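Local coordinates for predicted flavin-nucleotide-binding protein from COG3576 family structurally related to pyridoxine 5'-phosphate oxidase (Lactobacillus delbrueckii subsp. bulgaricus, PDB 2HTD), which probably binds a flavin nucleotide and may act as an oxidoreductase related to pyridoxamine 5'-phosphate oxidase, although its substrate is not established, at residues V101-A107 with L133-F139. Sequence-based numbering, arbitrary orientation.
Sequences VRVLATA and LNIEEVF. With SO4 (sulfate ion), chain E.
R102 lays its guanidinium over one face of the F139 ring, the two planes 25° apart, with NH1 above the ring centre and CZ 4.3 Å from the ring centroid: a cation-pi stack. The long arginine suits this place because its chain leaves with CG anti to the backbone N (chi1 164°) and then bends at chi3, turning the flat end over the ring while NH2 donates to sulfate O1 at 3.0 Å. That sulfate, probably from the crystallisation liquor, is also hydrogen-bonded by Q53 NE2 and the backbone N of E77 and A78, all of the second subunit. Replacing F139 by alanine removes the ring under the guanidinium, which would probably be less firmly held against rotation. Two backbone hydrogen bonds make R102 and F139 an antiparallel hydrogen-bonded pair.

Further along, a classic beta bulge interrupts the ladder: L104 O accepts from both E136 N (2.8 Å) and E137 N (3.3 Å). E136 crosses T106 with OE2 beside CG2, its OE1 in a long, weak ion pair with K87. The polar ends of T106 and N134 suit a partly exposed edge, where one water bridges OG1 and ND2.

V103, A105, L133, I135 and V138 line the other face; A105 is suitably small, its CB only 3.3 Å from N134 O. At the margin V101 CG2 meets V138 CG1 (3.6 Å). Helix 30-38 packs on V101 and V138, while strands 88-94 and 67-72 flank the pair, placing it centrally in the antiparallel sheet.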
ATOM      1  N   VAL B 101       9.334  -7.174   1.465  1.00  8.67           N
ATOM      2  CA  VAL B 101       8.662  -7.930   2.517  1.00  9.18           C
ATOM      3  C   VAL B 101       7.377  -7.221   2.882  1.00 10.39           C
ATOM      4  O   VAL B 101       7.319  -5.994   2.827  1.00  8.41           O
ATOM      5  CB  VAL B 101       9.563  -8.119   3.740  1.00 10.32           C
ATOM      6  CG1 VAL B 101       9.998  -6.773   4.374  1.00  9.47           C
ATOM      7  CG2 VAL B 101       8.864  -8.944   4.775  1.00  9.77           C
ATOM      8  N   ARG B 102       6.342  -7.980   3.233  1.00  9.83           N
ATOM      9  CA  ARG B 102       5.077  -7.407   3.655  1.00  8.99           C
ATOM     10  C   ARG B 102       4.697  -8.038   4.938  1.00 10.25           C
ATOM     11  O   ARG B 102       5.049  -9.202   5.187  1.00  8.41           O
ATOM     12  CB  ARG B 102       3.979  -7.674   2.608  1.00  9.83           C
ATOM     13  CG  ARG B 102       2.576  -7.463   3.118  1.00 14.58           C
ATOM     14  CD  ARG B 102       1.609  -7.221   1.965  1.00 16.63           C
ATOM     15  NE  ARG B 102       1.697  -8.263   0.935  1.00 20.74           N
ATOM     16  CZ  ARG B 102       1.055  -9.431   0.985  1.00 20.52           C
ATOM     17  NH1 ARG B 102       0.256  -9.758   2.018  1.00 26.18           N
ATOM     18  NH2 ARG B 102       1.208 -10.295   0.005  1.00 18.57           N
ATOM     19  N   VAL B 103       4.014  -7.297   5.795  1.00  9.41           N
ATOM     20  CA  VAL B 103       3.449  -7.886   6.979  1.00  9.73           C
ATOM     21  C   VAL B 103       1.980  -7.570   7.085  1.00  8.77           C
ATOM     22  O   VAL B 103       1.494  -6.633   6.504  1.00 10.98           O
ATOM     23  CB  VAL B 103       4.164  -7.459   8.281  1.00 12.48           C
ATOM     24  CG1 VAL B 103       5.653  -7.818   8.218  1.00 12.68           C
ATOM     25  CG2 VAL B 103       3.950  -6.011   8.591  1.00 11.64           C
ATOM     26  N   LEU B 104       1.284  -8.417   7.825  1.00  9.01           N
ATOM     27  CA  LEU B 104      -0.070  -8.140   8.317  1.00 10.50           C
ATOM     28  C   LEU B 104       0.100  -8.001   9.827  1.00 10.54           C
ATOM     29  O   LEU B 104       0.730  -8.850  10.469  1.00 11.05           O
ATOM     30  CB  LEU B 104      -1.051  -9.293   7.982  1.00  7.90           C
ATOM     31  CG  LEU B 104      -2.492  -9.120   8.450  1.00 11.78           C
ATOM     32  CD1 LEU B 104      -3.143  -7.906   7.774  1.00  9.42           C
ATOM     33  CD2 LEU B 104      -3.290 -10.387   8.162  1.00 14.81           C
ATOM     34  N   ALA B 105      -0.470  -6.927  10.384  1.00 10.24           N
ATOM     35  CA  ALA B 105      -0.294  -6.603  11.801  1.00  9.82           C
ATOM     36  C   ALA B 105      -1.591  -6.096  12.413  1.00 10.19           C
ATOM     37  O   ALA B 105      -2.487  -5.589  11.724  1.00  9.81           O
ATOM     38  CB  ALA B 105       0.785  -5.549  11.969  1.00 10.21           C
ATOM     39  N   THR B 106      -1.674  -6.224  13.730  1.00  8.89           N
ATOM     40  CA  THR B 106      -2.705  -5.555  14.498  1.00  9.09           C
ATOM     41  C   THR B 106      -2.077  -4.338  15.155  1.00 10.83           C
ATOM     42  O   THR B 106      -0.918  -4.375  15.501  1.00 12.99           O
ATOM     43  CB  THR B 106      -3.294  -6.507  15.562  1.00 11.11           C
ATOM     44  OG1 THR B 106      -2.257  -6.905  16.430  1.00 20.39           O
ATOM     45  CG2 THR B 106      -3.893  -7.739  14.933  1.00 11.25           C
ATOM     46  N   ALA B 107      -2.851  -3.265  15.304  1.00  9.86           N
ATOM     47  CA  ALA B 107      -2.372  -1.998  15.800  1.00  8.70           C
ATOM     48  C   ALA B 107      -2.724  -1.816  17.256  1.00 11.49           C
ATOM     49  O   ALA B 107      -3.796  -2.228  17.697  1.00  9.48           O
ATOM     50  CB  ALA B 107      -2.994  -0.866  15.014  1.00  9.13           C
ATOM     51  N   LEU B 133       2.750  -1.965  16.187  1.00 15.34           N
ATOM     52  CA  LEU B 133       2.172  -2.911  15.245  1.00 13.57           C
ATOM     53  C   LEU B 133       2.699  -4.273  15.613  1.00 13.70           C
ATOM     54  O   LEU B 133       3.910  -4.485  15.615  1.00 15.94           O
ATOM     55  CB  LEU B 133       2.555  -2.524  13.827  1.00 16.60           C
ATOM     56  CG  LEU B 133       1.979  -1.226  13.273  1.00 18.66           C
ATOM     57  CD1 LEU B 133       2.657  -0.882  11.965  1.00 20.30           C
ATOM     58  CD2 LEU B 133       0.509  -1.384  13.090  1.00 14.66           C
ATOM     59  N   ASN B 134       1.785  -5.182  15.902  1.00 12.49           N
ATOM     60  CA  ASN B 134       2.094  -6.536  16.292  1.00 15.27           C
ATOM     61  C   ASN B 134       1.942  -7.406  15.070  1.00 12.42           C
ATOM     62  O   ASN B 134       0.841  -7.627  14.560  1.00 12.05           O
ATOM     63  CB  ASN B 134       1.159  -7.042  17.393  1.00 16.59           C
ATOM     64  CG  ASN B 134       0.972  -6.042  18.533  1.00 23.45           C
ATOM     65  OD1 ASN B 134       1.891  -5.304  18.896  1.00 32.47           O
ATOM     66  ND2 ASN B 134      -0.239  -5.999  19.083  1.00 28.53           N
ATOM     67  N   ILE B 135       3.073  -7.889  14.583  1.00 15.43           N
ATOM     68  CA  ILE B 135       3.085  -8.676  13.390  1.00 14.17           C
ATOM     69  C   ILE B 135       2.376  -9.996  13.616  1.00 13.59           C
ATOM     70  O   ILE B 135       2.664 -10.732  14.585  1.00 15.42           O
ATOM     71  CB  ILE B 135       4.541  -8.926  12.913  1.00 12.23           C
ATOM     72  CG1 ILE B 135       5.166  -7.579  12.513  1.00 16.32           C
ATOM     73  CG2 ILE B 135       4.533  -9.893  11.732  1.00 12.70           C
ATOM     74  CD1 ILE B 135       6.629  -7.633  12.168  1.00 14.85           C
ATOM     75  N   GLU B 136       1.421 -10.282  12.748  1.00 13.54           N
ATOM     76  CA  GLU B 136       0.703 -11.550  12.737  1.00 15.30           C
ATOM     77  C   GLU B 136       1.247 -12.513  11.700  1.00 14.71           C
ATOM     78  O   GLU B 136       1.282 -13.726  11.922  1.00 12.94           O
ATOM     79  CB  GLU B 136      -0.772 -11.319  12.407  1.00 16.02           C
ATOM     80  CG  GLU B 136      -1.554 -10.614  13.456  1.00 24.38           C
ATOM     81  CD  GLU B 136      -3.060 -10.650  13.148  1.00 24.88           C
ATOM     82  OE1 GLU B 136      -3.437 -10.780  11.951  1.00 36.49           O
ATOM     83  OE2 GLU B 136      -3.855 -10.593  14.109  1.00 42.20           O
ATOM     84  N   GLU B 137       1.608 -11.980  10.536  1.00 13.37           N
ATOM     85  CA  GLU B 137       2.113 -12.795   9.458  1.00 14.55           C
ATOM     86  C   GLU B 137       3.090 -11.988   8.626  1.00 13.56           C
ATOM     87  O   GLU B 137       2.919 -10.793   8.455  1.00 14.80           O
ATOM     88  CB  GLU B 137       0.945 -13.229   8.564  1.00 17.28           C
ATOM     89  CG  GLU B 137       1.287 -14.341   7.609  1.00 22.44           C
ATOM     90  CD  GLU B 137       1.858 -15.567   8.322  1.00 28.41           C
ATOM     91  OE1 GLU B 137       1.174 -16.108   9.234  1.00 22.47           O
ATOM     92  OE2 GLU B 137       3.009 -15.941   7.991  1.00 28.73           O
ATOM     93  N   VAL B 138       4.060 -12.694   8.078  1.00 11.97           N
ATOM     94  CA  VAL B 138       5.050 -12.146   7.151  1.00 11.70           C
ATOM     95  C   VAL B 138       4.898 -12.834   5.804  1.00 11.95           C
ATOM     96  O   VAL B 138       4.677 -14.050   5.746  1.00 12.95           O
ATOM     97  CB  VAL B 138       6.498 -12.369   7.649  1.00 13.19           C
ATOM     98  CG1 VAL B 138       7.509 -11.589   6.737  1.00 10.41           C
ATOM     99  CG2 VAL B 138       6.677 -11.914   9.107  1.00 13.07           C
ATOM    100  N   PHE B 139       5.066 -12.045   4.741  1.00 11.71           N
ATOM    101  CA  PHE B 139       4.987 -12.504   3.378  1.00 13.43           C
ATOM    102  C   PHE B 139       6.231 -12.049   2.649  1.00 13.99           C
ATOM    103  O   PHE B 139       6.678 -10.923   2.843  1.00 14.30           O
ATOM    104  CB  PHE B 139       3.737 -11.926   2.702  1.00 13.12           C
ATOM    105  CG  PHE B 139       2.453 -12.128   3.490  1.00 13.99           C
ATOM    106  CD1 PHE B 139       2.149 -11.329   4.573  1.00 14.39           C
ATOM    107  CD2 PHE B 139       1.525 -13.090   3.107  1.00 17.97           C
ATOM    108  CE1 PHE B 139       0.953 -11.479   5.302  1.00 19.46           C
ATOM    109  CE2 PHE B 139       0.340 -13.275   3.836  1.00 15.98           C
ATOM    110  CZ  PHE B 139       0.052 -12.461   4.935  1.00 17.36           C
TER
HETATM  111  S   SO4 E 124       1.659  -9.683  -3.658  1.00 32.88           S
HETATM  112  O1  SO4 E 124       1.786  -8.759  -2.512  1.00 38.52           O
HETATM  113  O2  SO4 E 124       1.414 -11.030  -3.121  1.00 40.12           O
HETATM  114  O3  SO4 E 124       0.588  -9.217  -4.602  1.00 26.29           O
HETATM  115  O4  SO4 E 124       2.893  -9.764  -4.435  1.00 34.58           O
HETATM  116  O   HOH W   1      -2.547  -7.979  19.220  1.00 59.48           O